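Local coordinates for protein inactive Zymogen C11 Protease (Parabacteroides distasonis, PDB 6MZO) that is the inactive zymogen of a clostripain-like (C11) cysteine peptidase, which once activated probably cleaves peptide bonds after basic residues, at residues S166-F174 against S228-A239. Sequence-based numbering, arbitrary orientation.
Sequences SCAEVAYAF and SVMKSDELDELA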
loop_
_atom_site.group_PDB
_atom_site.type_symbol
_atom_site.label_atom_id
_atom_site.label_comp_id
_atom_site.label_asym_id
_atom_site.label_seq_id
_atom_site.Cartn_x
_atom_site.Cartn_y
_atom_site.Cartn_z
ATOM N N SER A 166 -3.255 -1.689 -3.025
ATOM C CA SER A 166 -4.690 -1.338 -3.028
ATOM C C SER A 166 -5.471 -2.493 -3.581
ATOM O O SER A 166 -5.786 -2.531 -4.799
ATOM C CB SER A 166 -4.977 -0.097 -3.921
ATOM O OG SER A 166 -4.497 1.062 -3.241
ATOM N N CYS A 167 -5.814 -3.429 -2.731
ATOM C CA CYS A 167 -6.697 -4.527 -3.071
ATOM C C CYS A 167 -7.579 -4.791 -1.892
ATOM O O CYS A 167 -7.275 -4.352 -0.792
ATOM C CB CYS A 167 -5.934 -5.784 -3.407
ATOM S SG CYS A 167 -4.874 -6.353 -2.017
ATOM N N ALA A 168 -8.692 -5.427 -2.133
ATOM C CA ALA A 168 -9.651 -5.637 -1.075
ATOM C C ALA A 168 -9.012 -6.355 0.058
ATOM O O ALA A 168 -9.318 -6.094 1.243
ATOM C CB ALA A 168 -10.841 -6.406 -1.560
ATOM N N GLU A 169 -8.191 -7.350 -0.271
ATOM C CA GLU A 169 -7.654 -8.188 0.769
ATOM C C GLU A 169 -6.788 -7.438 1.770
ATOM O O GLU A 169 -6.851 -7.718 2.992
ATOM C CB GLU A 169 -6.813 -9.310 0.172
ATOM C CG GLU A 169 -7.580 -10.308 -0.762
ATOM C CD GLU A 169 -7.656 -9.824 -2.230
ATOM O OE1 GLU A 169 -7.399 -8.656 -2.516
ATOM O OE2 GLU A 169 -8.013 -10.685 -3.044
ATOM N N VAL A 170 -5.981 -6.540 1.240
ATOM C CA VAL A 170 -5.147 -5.668 2.108
ATOM C C VAL A 170 -5.974 -4.632 2.824
ATOM O O VAL A 170 -5.805 -4.361 4.064
ATOM C CB VAL A 170 -4.004 -4.991 1.249
ATOM C CG1 VAL A 170 -3.356 -3.795 2.008
ATOM C CG2 VAL A 170 -3.020 -6.046 0.777
ATOM N N ALA A 171 -6.851 -3.936 2.087
ATOM C CA ALA A 171 -7.648 -2.914 2.791
ATOM C C ALA A 171 -8.448 -3.585 3.947
ATOM O O ALA A 171 -8.633 -2.989 5.072
ATOM C CB ALA A 171 -8.595 -2.228 1.808
ATOM N N TYR A 172 -8.908 -4.814 3.716
ATOM C CA TYR A 172 -9.684 -5.476 4.748
ATOM C C TYR A 172 -8.779 -5.867 5.922
ATOM O O TYR A 172 -9.138 -5.669 7.125
ATOM C CB TYR A 172 -10.371 -6.731 4.192
ATOM C CG TYR A 172 -11.360 -7.358 5.128
ATOM C CD1 TYR A 172 -12.549 -6.706 5.434
ATOM C CD2 TYR A 172 -11.177 -8.642 5.598
ATOM C CE1 TYR A 172 -13.512 -7.338 6.241
ATOM C CE2 TYR A 172 -12.139 -9.301 6.473
ATOM C CZ TYR A 172 -13.309 -8.601 6.720
ATOM O OH TYR A 172 -14.198 -9.239 7.513
ATOM N N ALA A 173 -7.609 -6.400 5.597
ATOM C CA ALA A 173 -6.698 -6.907 6.680
ATOM C C ALA A 173 -6.260 -5.779 7.606
ATOM O O ALA A 173 -6.037 -6.058 8.824
ATOM C CB ALA A 173 -5.460 -7.573 6.088
ATOM N N PHE A 174 -6.084 -4.592 7.048
ATOM C CA PHE A 174 -5.576 -3.464 7.864
ATOM C C PHE A 174 -6.654 -2.555 8.379
ATOM O O PHE A 174 -6.327 -1.479 8.923
ATOM C CB PHE A 174 -4.517 -2.644 7.082
ATOM C CG PHE A 174 -3.238 -3.435 6.860
ATOM C CD1 PHE A 174 -3.111 -4.297 5.746
ATOM C CD2 PHE A 174 -2.215 -3.386 7.777
ATOM C CE1 PHE A 174 -1.982 -5.071 5.562
ATOM C CE2 PHE A 174 -1.074 -4.159 7.618
ATOM C CZ PHE A 174 -0.961 -5.026 6.505
ATOM N N SER A 228 -5.345 4.946 -5.120
ATOM C CA SER A 228 -6.630 4.965 -4.421
ATOM C C SER A 228 -6.476 5.083 -2.951
ATOM O O SER A 228 -5.374 4.846 -2.391
ATOM C CB SER A 228 -7.441 3.713 -4.728
ATOM O OG SER A 228 -6.716 2.536 -4.397
ATOM N N VAL A 229 -7.561 5.555 -2.356
ATOM C CA VAL A 229 -7.607 5.745 -0.918
ATOM C C VAL A 229 -8.834 5.041 -0.342
ATOM O O VAL A 229 -9.975 5.311 -0.803
ATOM C CB VAL A 229 -7.756 7.231 -0.567
ATOM C CG1 VAL A 229 -7.778 7.391 0.950
ATOM C CG2 VAL A 229 -6.615 8.040 -1.078
ATOM N N MET A 230 -8.629 4.191 0.653
ATOM C CA MET A 230 -9.741 3.406 1.213
ATOM C C MET A 230 -10.035 3.883 2.616
ATOM O O MET A 230 -9.112 4.154 3.427
ATOM C CB MET A 230 -9.411 1.887 1.199
ATOM C CG MET A 230 -9.730 1.157 -0.094
ATOM S SD MET A 230 -8.919 1.842 -1.533
ATOM C CE MET A 230 -7.204 1.505 -1.074
ATOM N N LYS A 231 -11.344 3.992 2.925
ATOM C CA LYS A 231 -11.805 4.422 4.235
ATOM C C LYS A 231 -12.125 3.158 5.063
ATOM O O LYS A 231 -13.127 2.442 4.826
ATOM C CB LYS A 231 -13.067 5.345 4.090
ATOM C CG LYS A 231 -13.539 5.979 5.427
ATOM C CD LYS A 231 -14.612 7.019 5.046
ATOM C CE LYS A 231 -15.229 7.634 6.296
ATOM N NZ LYS A 231 -16.240 6.687 6.777
ATOM N N SER A 232 -11.270 2.872 6.053
ATOM C CA SER A 232 -11.328 1.568 6.704
ATOM C C SER A 232 -12.633 1.245 7.401
ATOM O O SER A 232 -13.056 0.053 7.403
ATOM C CB SER A 232 -10.156 1.411 7.715
ATOM O OG SER A 232 -8.924 1.513 7.023
ATOM N N ASP A 233 -13.311 2.247 7.978
ATOM C CA ASP A 233 -14.561 1.840 8.641
ATOM C C ASP A 233 -15.729 1.533 7.689
ATOM O O ASP A 233 -16.849 1.282 8.150
ATOM C CB ASP A 233 -14.975 2.899 9.676
ATOM C CG ASP A 233 -15.259 4.257 9.077
ATOM O OD1 ASP A 233 -15.402 4.421 7.867
ATOM O OD2 ASP A 233 -15.403 5.218 9.906
ATOM N N GLU A 234 -15.443 1.462 6.382
ATOM C CA GLU A 234 -16.454 1.070 5.385
ATOM C C GLU A 234 -16.155 -0.354 4.912
ATOM O O GLU A 234 -16.938 -0.963 4.220
ATOM C CB GLU A 234 -16.453 1.998 4.196
ATOM C CG GLU A 234 -16.681 3.453 4.589
ATOM C CD GLU A 234 -18.132 3.773 4.952
ATOM O OE1 GLU A 234 -19.015 2.895 4.830
ATOM O OE2 GLU A 234 -18.367 4.970 5.267
ATOM N N LEU A 235 -15.013 -0.873 5.377
ATOM C CA LEU A 235 -14.617 -2.203 4.837
ATOM C C LEU A 235 -15.447 -3.341 5.367
ATOM O O LEU A 235 -15.662 -4.336 4.625
ATOM C CB LEU A 235 -13.123 -2.417 5.088
ATOM C CG LEU A 235 -12.257 -2.131 3.889
ATOM C CD1 LEU A 235 -12.477 -3.302 2.815
ATOM C CD2 LEU A 235 -12.523 -0.835 3.220
ATOM N N ASP A 236 -15.951 -3.243 6.595
ATOM C CA ASP A 236 -16.842 -4.338 7.014
ATOM C C ASP A 236 -18.091 -4.451 6.140
ATOM O O ASP A 236 -18.490 -5.582 5.726
ATOM C CB ASP A 236 -17.264 -4.153 8.478
ATOM C CG ASP A 236 -16.151 -4.443 9.445
ATOM O OD1 ASP A 236 -15.425 -5.413 9.259
ATOM O OD2 ASP A 236 -16.010 -3.686 10.437
ATOM N N GLU A 237 -18.642 -3.302 5.761
ATOM C CA GLU A 237 -19.820 -3.329 4.928
ATOM C C GLU A 237 -19.450 -3.878 3.546
ATOM O O GLU A 237 -20.199 -4.663 2.949
ATOM C CB GLU A 237 -20.423 -1.934 4.806
ATOM C CG GLU A 237 -21.631 -1.943 3.888
ATOM C CD GLU A 237 -22.165 -0.563 3.614
ATOM O OE1 GLU A 237 -22.194 0.264 4.556
ATOM O OE2 GLU A 237 -22.535 -0.302 2.446
ATOM N N LEU A 238 -18.273 -3.502 3.038
ATOM C CA LEU A 238 -17.895 -3.954 1.688
ATOM C C LEU A 238 -17.777 -5.492 1.728
ATOM O O LEU A 238 -18.215 -6.203 0.806
ATOM C CB LEU A 238 -16.581 -3.261 1.241
ATOM C CG LEU A 238 -16.070 -3.682 -0.149
ATOM C CD1 LEU A 238 -17.092 -3.400 -1.245
ATOM C CD2 LEU A 238 -14.823 -2.893 -0.372
ATOM N N ALA A 239 -17.249 -6.030 2.828
ATOM C CA ALA A 239 -17.043 -7.473 2.878
ATOM C C ALA A 239 -18.397 -8.123 2.956
ATOM O O ALA A 239 -18.623 -9.112 2.299
ATOM C CB ALA A 239 -16.189 -7.864 4.058
HETATM O O HOH W 1 -9.160 -0.096 4.644
HETATM O O HOH W 2 -16.272 -7.833 8.815
#
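Ala171 and Tyr172, on the crossover helix 168-173 between parallel strands 155-162 and 178-183, pack against strand 226-231 and the helix that follows it. The short helical segments 168-173 and 235-239 run at 134° to each other, their axes 10.1 Å apart at closest. Ala171 CB points toward the other segment and meets Met230 CG at 4.0 Å and Leu235 CD1 at 4.2 Å. Leu235 also lies against the helix backbone, with CG 3.9 Å from Ala171 O. With chi1 at -171° the Tyr172 ring extends away from its own backbone N and reaches the second helix. There CE1 meets Ala239 CB at 3.5 Å, obliquely to the ring, while Leu235 O lies near the ring edge. Tyr172 OH is hydrogen-bonded to Asp355 OD2, and a water links it to Asp236 OD1, which is salt-bridged to Arg175. A second water donates to Ala171 O (3.0 Å) and Ser232 OG (2.9 Å); Ser232 OG is also hydrogen-bonded to Ala178 O. Ser166 OG appears to donate to Ser228 OG, though its position is less certain; Ser228 OG also hydrogen-bonds Gly330 O. Such helix packing on a central sheet is typical of the caspase-like alpha/beta fold of clan CD peptidases.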